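PDB 6JD6: ankyrin repeat domain-containing protein EMB506, chloroplastic from Arabidopsis thaliana, which takes part in the first differentiation of the proplastid during embryo development, is required for correct cotyledon and leaf-margin development, and has molecular condensate scaffold activity. Local coordinates for residues P181-V186 with L215-Q220; M107-T110 with K114-Q117; V204-A207 with T213-H216; Q117-A120 with Q126-D129. All coordinates share one frame; numbering follows the deposited sequence.

Contact 1 of 4, residues P181-V186 with L215-Q220; sequences PIHYAV and LHIAVQ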
ATOM      1  N   PRO A 181      -3.229   7.231  10.099  1.00 33.44           N
ATOM      2  CA  PRO A 181      -1.865   7.085   9.575  1.00 32.35           C
ATOM      3  C   PRO A 181      -0.890   6.390  10.540  1.00 32.40           C
ATOM      4  O   PRO A 181      -0.056   5.605  10.089  1.00 32.91           O
ATOM      5  CB  PRO A 181      -1.440   8.536   9.333  1.00 32.33           C
ATOM      6  CG  PRO A 181      -2.713   9.203   8.937  1.00 33.53           C
ATOM      7  CD  PRO A 181      -3.784   8.566   9.798  1.00 32.36           C
ATOM      8  N   ILE A 182      -0.993   6.659  11.838  1.00 33.21           N
ATOM      9  CA  ILE A 182      -0.097   6.023  12.803  1.00 33.44           C
ATOM     10  C   ILE A 182      -0.297   4.495  12.870  1.00 32.29           C
ATOM     11  O   ILE A 182       0.671   3.754  13.040  1.00 33.29           O
ATOM     12  CB  ILE A 182      -0.186   6.678  14.212  1.00 36.40           C
ATOM     13  CG1 ILE A 182       0.828   6.056  15.178  1.00 36.40           C
ATOM     14  CG2 ILE A 182      -1.584   6.568  14.780  1.00 35.51           C
ATOM     15  CD1 ILE A 182       2.263   6.295  14.798  1.00 37.44           C
ATOM     16  N   HIS A 183      -1.538   4.030  12.716  1.00 27.60           N
ATOM     17  CA  HIS A 183      -1.824   2.589  12.664  1.00 27.01           C
ATOM     18  C   HIS A 183      -1.036   1.928  11.526  1.00 28.12           C
ATOM     19  O   HIS A 183      -0.355   0.918  11.714  1.00 28.55           O
ATOM     20  CB  HIS A 183      -3.316   2.331  12.416  1.00 26.68           C
ATOM     21  CG  HIS A 183      -4.184   2.435  13.635  1.00 29.15           C
ATOM     22  ND1 HIS A 183      -5.195   3.366  13.749  1.00 31.60           N
ATOM     23  CD2 HIS A 183      -4.226   1.694  14.769  1.00 29.07           C
ATOM     24  CE1 HIS A 183      -5.806   3.211  14.910  1.00 32.32           C
ATOM     25  NE2 HIS A 183      -5.237   2.205  15.550  1.00 31.67           N
ATOM     26  N   TYR A 184      -1.139   2.505  10.335  1.00 26.49           N
ATOM     27  CA  TYR A 184      -0.499   1.923   9.160  1.00 27.23           C
ATOM     28  C   TYR A 184       1.023   2.047   9.187  1.00 26.10           C
ATOM     29  O   TYR A 184       1.726   1.167   8.699  1.00 29.31           O
ATOM     30  CB  TYR A 184      -1.065   2.535   7.874  1.00 27.84           C
ATOM     31  CG  TYR A 184      -2.508   2.170   7.601  1.00 28.12           C
ATOM     32  CD1 TYR A 184      -2.883   0.851   7.394  1.00 26.36           C
ATOM     33  CD2 TYR A 184      -3.490   3.149   7.523  1.00 29.46           C
ATOM     34  CE1 TYR A 184      -4.202   0.515   7.132  1.00 25.26           C
ATOM     35  CE2 TYR A 184      -4.808   2.825   7.266  1.00 28.59           C
ATOM     36  CZ  TYR A 184      -5.158   1.507   7.072  1.00 28.91           C
ATOM     37  OH  TYR A 184      -6.472   1.183   6.810  1.00 31.17           O
ATOM     38  N   ALA A 185       1.531   3.141   9.743  1.00 26.74           N
ATOM     39  CA  ALA A 185       2.975   3.332   9.846  1.00 28.53           C
ATOM     40  C   ALA A 185       3.574   2.261  10.747  1.00 30.31           C
ATOM     41  O   ALA A 185       4.671   1.754  10.502  1.00 28.64           O
ATOM     42  CB  ALA A 185       3.297   4.724  10.379  1.00 25.30           C
ATOM     43  N   VAL A 186       2.840   1.918  11.796  1.00 28.80           N
ATOM     44  CA  VAL A 186       3.250   0.838  12.671  1.00 28.64           C
ATOM     45  C   VAL A 186       3.145  -0.522  11.961  1.00 29.68           C
ATOM     46  O   VAL A 186       4.072  -1.331  12.037  1.00 30.02           O
ATOM     47  CB  VAL A 186       2.439   0.845  13.975  1.00 29.39           C
ATOM     48  CG1 VAL A 186       2.699  -0.417  14.758  1.00 26.76           C
ATOM     49  CG2 VAL A 186       2.798   2.081  14.804  1.00 31.31           C
ATOM     50  N   LEU A 215      -0.164   0.472  19.563  1.00 27.81           N
ATOM     51  CA  LEU A 215       0.590  -0.413  20.448  1.00 28.60           C
ATOM     52  C   LEU A 215       0.248  -1.884  20.201  1.00 30.53           C
ATOM     53  O   LEU A 215       1.136  -2.734  20.190  1.00 32.83           O
ATOM     54  CB  LEU A 215       0.355  -0.060  21.923  1.00 30.44           C
ATOM     55  CG  LEU A 215       1.221  -0.839  22.922  1.00 30.50           C
ATOM     56  CD1 LEU A 215       2.700  -0.590  22.639  1.00 30.31           C
ATOM     57  CD2 LEU A 215       0.885  -0.473  24.371  1.00 30.76           C
ATOM     58  N   HIS A 216      -1.040  -2.173  20.009  1.00 28.65           N
ATOM     59  CA  HIS A 216      -1.496  -3.523  19.668  1.00 29.28           C
ATOM     60  C   HIS A 216      -0.829  -4.030  18.384  1.00 30.24           C
ATOM     61  O   HIS A 216      -0.312  -5.148  18.336  1.00 29.12           O
ATOM     62  CB  HIS A 216      -3.027  -3.567  19.504  1.00 26.12           C
ATOM     63  CG  HIS A 216      -3.784  -3.454  20.793  1.00 28.59           C
ATOM     64  ND1 HIS A 216      -4.510  -2.332  21.136  1.00 31.18           N
ATOM     65  CD2 HIS A 216      -3.937  -4.326  21.817  1.00 30.11           C
ATOM     66  CE1 HIS A 216      -5.071  -2.517  22.318  1.00 31.65           C
ATOM     67  NE2 HIS A 216      -4.740  -3.718  22.756  1.00 30.38           N
ATOM     68  N   ILE A 217      -0.847  -3.202  17.345  1.00 28.94           N
ATOM     69  CA  ILE A 217      -0.251  -3.575  16.069  1.00 29.14           C
ATOM     70  C   ILE A 217       1.271  -3.729  16.173  1.00 31.47           C
ATOM     71  O   ILE A 217       1.850  -4.634  15.570  1.00 32.81           O
ATOM     72  CB  ILE A 217      -0.586  -2.547  14.965  1.00 29.26           C
ATOM     73  CG1 ILE A 217      -2.097  -2.332  14.873  1.00 29.66           C
ATOM     74  CG2 ILE A 217      -0.029  -3.003  13.619  1.00 25.80           C
ATOM     75  CD1 ILE A 217      -2.490  -1.271  13.858  1.00 30.66           C
ATOM     76  N   ALA A 218       1.913  -2.848  16.937  1.00 31.07           N
ATOM     77  CA  ALA A 218       3.361  -2.913  17.127  1.00 30.53           C
ATOM     78  C   ALA A 218       3.771  -4.253  17.727  1.00 31.59           C
ATOM     79  O   ALA A 218       4.685  -4.918  17.237  1.00 31.04           O
ATOM     80  CB  ALA A 218       3.838  -1.763  18.009  1.00 30.36           C
ATOM     81  N   VAL A 219       3.079  -4.644  18.789  1.00 31.40           N
ATOM     82  CA  VAL A 219       3.315  -5.929  19.432  1.00 31.28           C
ATOM     83  C   VAL A 219       2.990  -7.107  18.497  1.00 30.87           C
ATOM     84  O   VAL A 219       3.714  -8.100  18.461  1.00 31.17           O
ATOM     85  CB  VAL A 219       2.519  -6.031  20.746  1.00 29.89           C
ATOM     86  CG1 VAL A 219       2.705  -7.389  21.378  1.00 28.12           C
ATOM     87  CG2 VAL A 219       2.965  -4.930  21.710  1.00 29.89           C
ATOM     88  N   GLN A 220       1.912  -6.989  17.729  1.00 29.32           N
ATOM     89  CA  GLN A 220       1.573  -8.018  16.748  1.00 31.07           C
ATOM     90  C   GLN A 220       2.701  -8.196  15.727  1.00 31.12           C
ATOM     91  O   GLN A 220       3.002  -9.318  15.313  1.00 30.38           O
ATOM     92  CB  GLN A 220       0.270  -7.674  16.024  1.00 30.96           C
ATOM     93  CG  GLN A 220      -0.277  -8.803  15.153  1.00 29.01           C
ATOM     94  CD  GLN A 220      -1.364  -8.335  14.213  1.00 27.90           C
ATOM     95  OE1 GLN A 220      -1.178  -7.378  13.459  1.00 30.19           O
ATOM     96  NE2 GLN A 220      -2.511  -9.000  14.254  1.00 27.54           N
TER
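Ile217 and Val186 bury the greater part of the surface shared by two consecutive inner helices of an ankyrin stack, with His183 packed at the end of Ile217. The segments run nearly parallel, their axes 9.0 Å apart and 8° from alignment, as expected for equivalent helices of ANK 3 and ANK 4. Ile217 suits the place because it is branched near the backbone yet reaches far: with CD1 extended (chi2 177°), this methyl arrives at the edge of the His183 imidazole, near the ring plane, 3.6 Å from CD2. The two side chains cross at about a right angle. The ring presents a carbon to the isoleucine while its NE2 is hydrogen-bonded to Trp212 O and its ND1 to Ala180 N, which fixes its rotation. Val186 has CG1 anti to its own N (chi1 170°), and this branch lies against the Ile217-Ala218 backbone, 3.4 Å from Ala218 N; Ala218 is small enough to let it in, with CB 3.7 Å from that CG1. Around this apolar seam, Pro181 and Tyr184 pack on helix 148-154 of the preceding repeat, Leu215, His216 and Val219 on helix 247-252 of the following one, and Ala218 on helix 224-232.

Contact 2 of 4, residues M107-T110 with K114-Q117; sequences MIST and KPLQ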
ATOM      1  N   MET A 107     -12.403  12.103 -15.416  1.00 47.51           N
ATOM      2  CA  MET A 107     -12.040  11.151 -16.462  1.00 44.22           C
ATOM      3  C   MET A 107     -10.864  10.264 -16.069  1.00 41.53           C
ATOM      4  O   MET A 107     -10.692   9.177 -16.619  1.00 43.53           O
ATOM      5  CB  MET A 107     -11.727  11.873 -17.782  1.00 45.66           C
ATOM      6  CG  MET A 107     -12.912  12.593 -18.414  1.00 47.43           C
ATOM      7  SD  MET A 107     -14.324  11.518 -18.770  1.00 55.63           S
ATOM      8  CE  MET A 107     -13.547  10.214 -19.715  1.00 44.70           C
ATOM      9  N   ILE A 108     -10.056  10.724 -15.119  1.00 39.41           N
ATOM     10  CA  ILE A 108      -8.804  10.038 -14.799  1.00 39.13           C
ATOM     11  C   ILE A 108      -8.826   9.325 -13.443  1.00 39.75           C
ATOM     12  O   ILE A 108      -7.793   8.860 -12.959  1.00 37.63           O
ATOM     13  CB  ILE A 108      -7.609  11.016 -14.855  1.00 40.05           C
ATOM     14  CG1 ILE A 108      -7.685  12.024 -13.709  1.00 42.87           C
ATOM     15  CG2 ILE A 108      -7.577  11.737 -16.203  1.00 39.92           C
ATOM     16  CD1 ILE A 108      -6.464  12.906 -13.588  1.00 44.66           C
ATOM     17  N   SER A 109     -10.005   9.231 -12.841  1.00 42.34           N
ATOM     18  CA  SER A 109     -10.146   8.594 -11.535  1.00 44.67           C
ATOM     19  C   SER A 109     -11.213   7.512 -11.573  1.00 44.10           C
ATOM     20  O   SER A 109     -12.215   7.646 -12.270  1.00 45.32           O
ATOM     21  CB  SER A 109     -10.533   9.626 -10.472  1.00 46.39           C
ATOM     22  OG  SER A 109      -9.720  10.785 -10.547  1.00 49.01           O
ATOM     23  N   THR A 110     -10.988   6.435 -10.831  1.00 46.21           N
ATOM     24  CA  THR A 110     -12.049   5.476 -10.544  1.00 49.05           C
ATOM     25  C   THR A 110     -12.018   5.058  -9.091  1.00 48.40           C
ATOM     26  O   THR A 110     -11.233   5.580  -8.293  1.00 47.56           O
ATOM     27  CB  THR A 110     -11.961   4.188 -11.386  1.00 52.73           C
ATOM     28  OG1 THR A 110     -10.703   3.541 -11.157  1.00 55.43           O
ATOM     29  CG2 THR A 110     -12.116   4.495 -12.829  1.00 55.47           C
ATOM     30  N   LYS A 114      -7.259   6.122  -7.533  1.00 39.17           N
ATOM     31  CA  LYS A 114      -7.247   7.558  -7.298  1.00 40.48           C
ATOM     32  C   LYS A 114      -5.878   8.106  -7.687  1.00 39.57           C
ATOM     33  O   LYS A 114      -4.853   7.584  -7.245  1.00 37.25           O
ATOM     34  CB  LYS A 114      -7.534   7.845  -5.824  1.00 44.85           C
ATOM     35  CG  LYS A 114      -9.014   7.852  -5.460  1.00 49.62           C
ATOM     36  CD  LYS A 114      -9.500   9.285  -5.285  1.00 55.64           C
ATOM     37  CE  LYS A 114     -10.985   9.350  -5.004  1.00 59.84           C
ATOM     38  NZ  LYS A 114     -11.774   8.770  -6.126  1.00 64.28           N
ATOM     39  N   PRO A 115      -5.858   9.158  -8.523  1.00 40.68           N
ATOM     40  CA  PRO A 115      -4.620   9.720  -9.080  1.00 40.67           C
ATOM     41  C   PRO A 115      -3.584  10.067  -8.014  1.00 38.72           C
ATOM     42  O   PRO A 115      -2.427   9.680  -8.162  1.00 37.77           O
ATOM     43  CB  PRO A 115      -5.097  10.992  -9.788  1.00 43.21           C
ATOM     44  CG  PRO A 115      -6.517  10.727 -10.121  1.00 44.90           C
ATOM     45  CD  PRO A 115      -7.055   9.869  -9.008  1.00 43.27           C
ATOM     46  N   LEU A 116      -3.987  10.772  -6.960  1.00 40.29           N
ATOM     47  CA  LEU A 116      -3.056  11.122  -5.888  1.00 39.99           C
ATOM     48  C   LEU A 116      -2.444   9.883  -5.242  1.00 36.78           C
ATOM     49  O   LEU A 116      -1.254   9.860  -4.929  1.00 37.81           O
ATOM     50  CB  LEU A 116      -3.741  11.969  -4.816  1.00 41.85           C
ATOM     51  CG  LEU A 116      -3.664  13.489  -4.944  1.00 45.31           C
ATOM     52  CD1 LEU A 116      -4.162  14.144  -3.656  1.00 44.71           C
ATOM     53  CD2 LEU A 116      -2.252  13.950  -5.288  1.00 44.53           C
ATOM     54  N   GLN A 117      -3.264   8.858  -5.043  1.00 34.55           N
ATOM     55  CA  GLN A 117      -2.795   7.612  -4.450  1.00 35.24           C
ATOM     56  C   GLN A 117      -1.796   6.921  -5.371  1.00 35.46           C
ATOM     57  O   GLN A 117      -0.716   6.520  -4.937  1.00 35.96           O
ATOM     58  CB  GLN A 117      -3.968   6.677  -4.155  1.00 34.69           C
ATOM     59  CG  GLN A 117      -4.905   7.152  -3.052  1.00 37.86           C
ATOM     60  CD  GLN A 117      -5.897   6.073  -2.640  1.00 42.34           C
ATOM     61  OE1 GLN A 117      -5.734   4.901  -2.989  1.00 43.14           O
ATOM     62  NE2 GLN A 117      -6.928   6.462  -1.897  1.00 42.22           N
TER
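Ser109 and Pro115 meet where an irregular loop passes the start of helix 115-121. The backbones come nearest at Ser109 and Lys114, whose CA atoms lie 5.2 Å apart, and Lys114 takes the N-cap position, so that Pro115 is the first residue of the helix. The loop is extended at Ser109 and Thr110 as it comes up to the turn. Pro115 directs its ring at the loop: its CD and its CG both lie 3.2 Å from Ser109 OG, while CG also rests 3.6 Å from the carbonyl oxygen Ile108 O. Ser109 OG stands beside its own backbone N (chi1 -47°); its hydrogen bond is made to Leu105 O, and its contact with the proline is van der Waals packing. Ile108 adds an apolar touch, CG1 lying 4.0 Å from Pro115 CG as the two side chains cross obliquely. Lys114 bends at chi2 and chi4 and brings NZ within 3.9 Å of Thr110 O, a loose approach; its side chain also touches Asp140 and Asp142. Proline fits the first turn of a helix, where its missing N-H costs no bond, and it keeps the second position of the ankyrin Thr-Pro-Leu-His tetrapeptide, here Lys-Pro-Leu-Gln. A glycine in place of Pro115 would probably leave Ile108 CG1 without its apolar mate and open a gap beside Ser109 OG. The chemistry implies a loop held to the helix start by packing, with Ser109 OG bonded to Leu105 O and Ile108 O to a polar side chain of another protein's chain.

Contact 3 of 4, residues V204-A207 with T213-H216; sequences VNVA and TPLH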
ATOM      1  N   VAL A 204      -1.505   8.894  19.667  1.00 38.15           N
ATOM      2  CA  VAL A 204      -0.848   7.590  19.568  1.00 35.55           C
ATOM      3  C   VAL A 204      -1.706   6.475  20.153  1.00 37.12           C
ATOM      4  O   VAL A 204      -1.380   5.292  20.031  1.00 37.75           O
ATOM      5  CB  VAL A 204       0.546   7.584  20.235  1.00 38.01           C
ATOM      6  CG1 VAL A 204       1.399   8.726  19.683  1.00 41.46           C
ATOM      7  CG2 VAL A 204       0.422   7.686  21.746  1.00 38.34           C
ATOM      8  N   ASN A 205      -2.813   6.863  20.778  1.00 37.60           N
ATOM      9  CA  ASN A 205      -3.733   5.900  21.365  1.00 38.07           C
ATOM     10  C   ASN A 205      -5.035   5.756  20.584  1.00 37.41           C
ATOM     11  O   ASN A 205      -6.013   5.204  21.088  1.00 38.90           O
ATOM     12  CB  ASN A 205      -4.009   6.273  22.824  1.00 38.33           C
ATOM     13  CG  ASN A 205      -2.788   6.085  23.697  1.00 38.20           C
ATOM     14  OD1 ASN A 205      -2.163   5.026  23.675  1.00 38.89           O
ATOM     15  ND2 ASN A 205      -2.419   7.119  24.441  1.00 36.94           N
ATOM     16  N   VAL A 206      -5.041   6.252  19.350  1.00 37.29           N
ATOM     17  CA  VAL A 206      -6.216   6.144  18.496  1.00 33.94           C
ATOM     18  C   VAL A 206      -6.625   4.676  18.326  1.00 31.47           C
ATOM     19  O   VAL A 206      -5.786   3.804  18.101  1.00 32.73           O
ATOM     20  CB  VAL A 206      -5.994   6.845  17.129  1.00 36.94           C
ATOM     21  CG1 VAL A 206      -4.780   6.268  16.410  1.00 32.02           C
ATOM     22  CG2 VAL A 206      -7.246   6.757  16.263  1.00 36.91           C
ATOM     23  N   ALA A 207      -7.917   4.406  18.473  1.00 31.95           N
ATOM     24  CA  ALA A 207      -8.437   3.046  18.381  1.00 33.24           C
ATOM     25  C   ALA A 207      -9.255   2.883  17.102  1.00 35.23           C
ATOM     26  O   ALA A 207     -10.038   3.763  16.752  1.00 37.28           O
ATOM     27  CB  ALA A 207      -9.294   2.726  19.609  1.00 34.02           C
ATOM     28  N   THR A 213      -5.207  -0.370  18.968  1.00 32.88           N
ATOM     29  CA  THR A 213      -4.366   0.825  18.973  1.00 31.87           C
ATOM     30  C   THR A 213      -3.043   0.534  18.255  1.00 32.01           C
ATOM     31  O   THR A 213      -2.743  -0.623  17.956  1.00 32.63           O
ATOM     32  CB  THR A 213      -4.070   1.286  20.417  1.00 32.93           C
ATOM     33  OG1 THR A 213      -3.247   0.314  21.069  1.00 34.14           O
ATOM     34  CG2 THR A 213      -5.362   1.480  21.204  1.00 33.75           C
ATOM     35  N   PRO A 214      -2.244   1.579  17.966  1.00 33.25           N
ATOM     36  CA  PRO A 214      -0.919   1.320  17.386  1.00 31.59           C
ATOM     37  C   PRO A 214      -0.044   0.393  18.240  1.00 30.10           C
ATOM     38  O   PRO A 214       0.732  -0.385  17.678  1.00 29.78           O
ATOM     39  CB  PRO A 214      -0.298   2.719  17.308  1.00 33.01           C
ATOM     40  CG  PRO A 214      -1.467   3.617  17.125  1.00 35.79           C
ATOM     41  CD  PRO A 214      -2.572   3.019  17.957  1.00 33.61           C
ATOM     42  N   LEU A 215      -0.164   0.472  19.563  1.00 27.81           N
ATOM     43  CA  LEU A 215       0.590  -0.413  20.448  1.00 28.60           C
ATOM     44  C   LEU A 215       0.248  -1.884  20.201  1.00 30.53           C
ATOM     45  O   LEU A 215       1.136  -2.734  20.190  1.00 32.83           O
ATOM     46  CB  LEU A 215       0.355  -0.060  21.923  1.00 30.44           C
ATOM     47  CG  LEU A 215       1.221  -0.839  22.922  1.00 30.50           C
ATOM     48  CD1 LEU A 215       2.700  -0.590  22.639  1.00 30.31           C
ATOM     49  CD2 LEU A 215       0.885  -0.473  24.371  1.00 30.76           C
ATOM     50  N   HIS A 216      -1.040  -2.173  20.009  1.00 28.65           N
ATOM     51  CA  HIS A 216      -1.496  -3.523  19.668  1.00 29.28           C
ATOM     52  C   HIS A 216      -0.829  -4.030  18.384  1.00 30.24           C
ATOM     53  O   HIS A 216      -0.312  -5.148  18.336  1.00 29.12           O
ATOM     54  CB  HIS A 216      -3.027  -3.567  19.504  1.00 26.12           C
ATOM     55  CG  HIS A 216      -3.784  -3.454  20.793  1.00 28.59           C
ATOM     56  ND1 HIS A 216      -4.510  -2.332  21.136  1.00 31.18           N
ATOM     57  CD2 HIS A 216      -3.937  -4.326  21.817  1.00 30.11           C
ATOM     58  CE1 HIS A 216      -5.071  -2.517  22.318  1.00 31.65           C
ATOM     59  NE2 HIS A 216      -4.740  -3.718  22.756  1.00 30.38           N
TER
HETATM   60  O   HOH W   1      -1.129   2.749  21.171  1.00 35.33           O
HETATM   61  O   HOH W   2      -2.624   2.022  23.250  1.00 38.86           O
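The Thr-Pro-Leu-His tetrapeptide that begins the first helix of an ankyrin repeat is here Thr213 to His216, and Thr213 and Pro214 pack against the loop arriving from ANK 3. Thr213 and His216 form a capping box. In the stronger half Thr213 N donates to His216 ND1 at 3.0 Å, nearly straight at 169° and 15° out of the ring plane; the return bond, from His216 N to Thr213 OG1, is weak at 3.5 Å. Thr213 can serve as the cap because OG1 stands between its own N and carbonyl carbon (chi1 67°), leaving the methyl CG2 to face the loop, 3.8 Å from Asn205 O. Loop carbonyls meet polarised C-H groups: Val206 O receives a CA-H...O contact from Thr213 CA at 3.4 Å, and Pro214 CD sits 3.3 Å from Val204 O. Two waters link the segments. One donates to Val204 O and accepts from Leu215 N, a first-turn N-H that lacks a helical partner; the other accepts from Thr213 OG1 and donates to Asn205 OD1, which also bonds to Asp236 N. With ND1 accepting and NE2 bonded to Lys245 O, His216 is probably neutral with its proton on NE2. The chemistry thus implies a junction in which weak C-H contacts and water bridges join the loop to a capped helix start, and the histidine links its own cap to the next repeat.

Contact 4 of 4, residues Q117-A120 with Q126-D129; sequences QTLA and QLMD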
ATOM      1  N   GLN A 117      -3.264   8.858  -5.043  1.00 34.55           N
ATOM      2  CA  GLN A 117      -2.795   7.612  -4.450  1.00 35.24           C
ATOM      3  C   GLN A 117      -1.796   6.921  -5.371  1.00 35.46           C
ATOM      4  O   GLN A 117      -0.716   6.520  -4.937  1.00 35.96           O
ATOM      5  CB  GLN A 117      -3.968   6.677  -4.155  1.00 34.69           C
ATOM      6  CG  GLN A 117      -4.905   7.152  -3.052  1.00 37.86           C
ATOM      7  CD  GLN A 117      -5.897   6.073  -2.640  1.00 42.34           C
ATOM      8  OE1 GLN A 117      -5.734   4.901  -2.989  1.00 43.14           O
ATOM      9  NE2 GLN A 117      -6.928   6.462  -1.897  1.00 42.22           N
ATOM     10  N   THR A 118      -2.162   6.793  -6.642  1.00 33.64           N
ATOM     11  CA  THR A 118      -1.306   6.133  -7.625  1.00 32.91           C
ATOM     12  C   THR A 118       0.012   6.881  -7.803  1.00 33.11           C
ATOM     13  O   THR A 118       1.084   6.273  -7.830  1.00 31.30           O
ATOM     14  CB  THR A 118      -2.019   5.993  -8.987  1.00 32.43           C
ATOM     15  OG1 THR A 118      -3.165   5.138  -8.843  1.00 32.08           O
ATOM     16  CG2 THR A 118      -1.085   5.400 -10.024  1.00 29.75           C
ATOM     17  N   LEU A 119      -0.072   8.205  -7.912  1.00 34.23           N
ATOM     18  CA  LEU A 119       1.125   9.021  -8.070  1.00 34.39           C
ATOM     19  C   LEU A 119       2.016   8.916  -6.833  1.00 36.24           C
ATOM     20  O   LEU A 119       3.243   8.891  -6.938  1.00 36.48           O
ATOM     21  CB  LEU A 119       0.753  10.477  -8.355  1.00 33.58           C
ATOM     22  CG  LEU A 119       0.083  10.745  -9.709  1.00 34.58           C
ATOM     23  CD1 LEU A 119      -0.399  12.188  -9.798  1.00 34.73           C
ATOM     24  CD2 LEU A 119       1.016  10.409 -10.876  1.00 33.08           C
ATOM     25  N   ALA A 120       1.393   8.846  -5.660  1.00 37.00           N
ATOM     26  CA  ALA A 120       2.136   8.655  -4.418  1.00 36.00           C
ATOM     27  C   ALA A 120       2.903   7.335  -4.426  1.00 34.47           C
ATOM     28  O   ALA A 120       4.089   7.296  -4.108  1.00 36.29           O
ATOM     29  CB  ALA A 120       1.198   8.718  -3.218  1.00 32.97           C
ATOM     30  N   GLN A 126       6.009  15.711  -7.962  1.00 44.25           N
ATOM     31  CA  GLN A 126       5.669  16.896  -8.743  1.00 44.33           C
ATOM     32  C   GLN A 126       4.271  16.795  -9.358  1.00 42.80           C
ATOM     33  O   GLN A 126       3.508  17.761  -9.347  1.00 43.83           O
ATOM     34  CB  GLN A 126       6.717  17.155  -9.826  1.00 46.23           C
ATOM     35  CG  GLN A 126       6.458  18.418 -10.642  1.00 50.46           C
ATOM     36  CD  GLN A 126       6.384  19.661  -9.778  0.37 54.35           C
ATOM     37  OE1 GLN A 126       7.355  20.030  -9.117  0.56 55.82           O
ATOM     38  NE2 GLN A 126       5.226  20.311  -9.773  0.81 55.99           N
ATOM     39  N   LEU A 127       3.926  15.619  -9.875  1.00 40.80           N
ATOM     40  CA  LEU A 127       2.602  15.418 -10.459  1.00 39.97           C
ATOM     41  C   LEU A 127       1.497  15.507  -9.411  1.00 40.42           C
ATOM     42  O   LEU A 127       0.394  15.974  -9.701  1.00 41.41           O
ATOM     43  CB  LEU A 127       2.527  14.089 -11.210  1.00 37.01           C
ATOM     44  CG  LEU A 127       3.333  14.025 -12.506  1.00 37.51           C
ATOM     45  CD1 LEU A 127       3.149  12.670 -13.179  1.00 35.99           C
ATOM     46  CD2 LEU A 127       2.931  15.156 -13.450  1.00 38.54           C
ATOM     47  N   MET A 128       1.794  15.059  -8.193  1.00 40.22           N
ATOM     48  CA  MET A 128       0.865  15.221  -7.078  1.00 39.58           C
ATOM     49  C   MET A 128       0.623  16.697  -6.801  1.00 41.82           C
ATOM     50  O   MET A 128      -0.523  17.132  -6.680  1.00 41.75           O
ATOM     51  CB  MET A 128       1.404  14.550  -5.814  1.00 37.73           C
ATOM     52  CG  MET A 128       1.537  13.047  -5.919  1.00 35.91           C
ATOM     53  SD  MET A 128       2.140  12.306  -4.391  1.00 46.54           S
ATOM     54  CE  MET A 128       0.731  12.557  -3.323  1.00 38.71           C
ATOM     55  N   ASP A 129       1.710  17.460  -6.703  1.00 43.65           N
ATOM     56  CA  ASP A 129       1.621  18.898  -6.458  1.00 47.86           C
ATOM     57  C   ASP A 129       0.779  19.604  -7.517  1.00 50.77           C
ATOM     58  O   ASP A 129      -0.018  20.482  -7.190  1.00 53.33           O
ATOM     59  CB  ASP A 129       3.013  19.537  -6.372  1.00 50.16           C
ATOM     60  CG  ASP A 129       3.729  19.209  -5.067  1.00 52.46           C
ATOM     61  OD1 ASP A 129       3.081  18.664  -4.150  1.00 50.96           O
ATOM     62  OD2 ASP A 129       4.939  19.503  -4.954  1.00 55.78           O
TER
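Beside the packing of Leu119 on Met128, the hydroxyl OG1 of Thr118 is hydrogen-bonded to two polar side chains of another protein's chain and, weakly, to Lys114 O one turn back in its own helix. That hydroxyl is turned to the partner protein; the next residue, Leu119, points toward helix 125-133, the second helix of ANK 1. Its CB meets Met128 CG at 3.6 Å, and both its methyls come to Leu127 from one side, CD1 lying 3.8 Å from Leu127 CB and CD2 3.9 Å from Leu127 CD1. The two leucines cross at about a right angle. Met128 suits its place by being flexible: the chain runs straight to SD and then bends (chi3 69°), which lays the sulfur 3.7 Å from Ala120 CA and puts CE 3.9 Å from Ala120 CB. The small alanine gives room for this, and both residues also pack on Val160 of helix 158-166. Replacing Leu119 by alanine is likely to open a gap over Leu127, whose CB and CD1 would lose their apolar partners. The chemistry implies an antiparallel helix pair closed by apolar packing, while the polar side chains find partners away from this seam, Thr118 on the other protein and Gln117 and Asp129 within the chain.

How the contacts relate
From the N terminus, contact 2 comes first: it closes the short turn leading into helix 115-121. Contact 4 begins on the segment where contact 2 ends, sharing Gln117, and closes the hairpin to helix 125-133; the two touch where Leu116 O meets Met128 CE. About 25 Å from contact 4, between centres, contact 1 opens on helix 181-187 and spans the longest chain separation of the four, which includes helix 191-199. Contact 3 nests inside that span, closing the turn into helix 214-220, where both contacts end and share Leu215 and His216. The two pairs lie on opposite sides of the chain's centre: contacts 2 and 4 bind ANK 1 together with its approach, whereas contacts 1 and 3 join successive repeats.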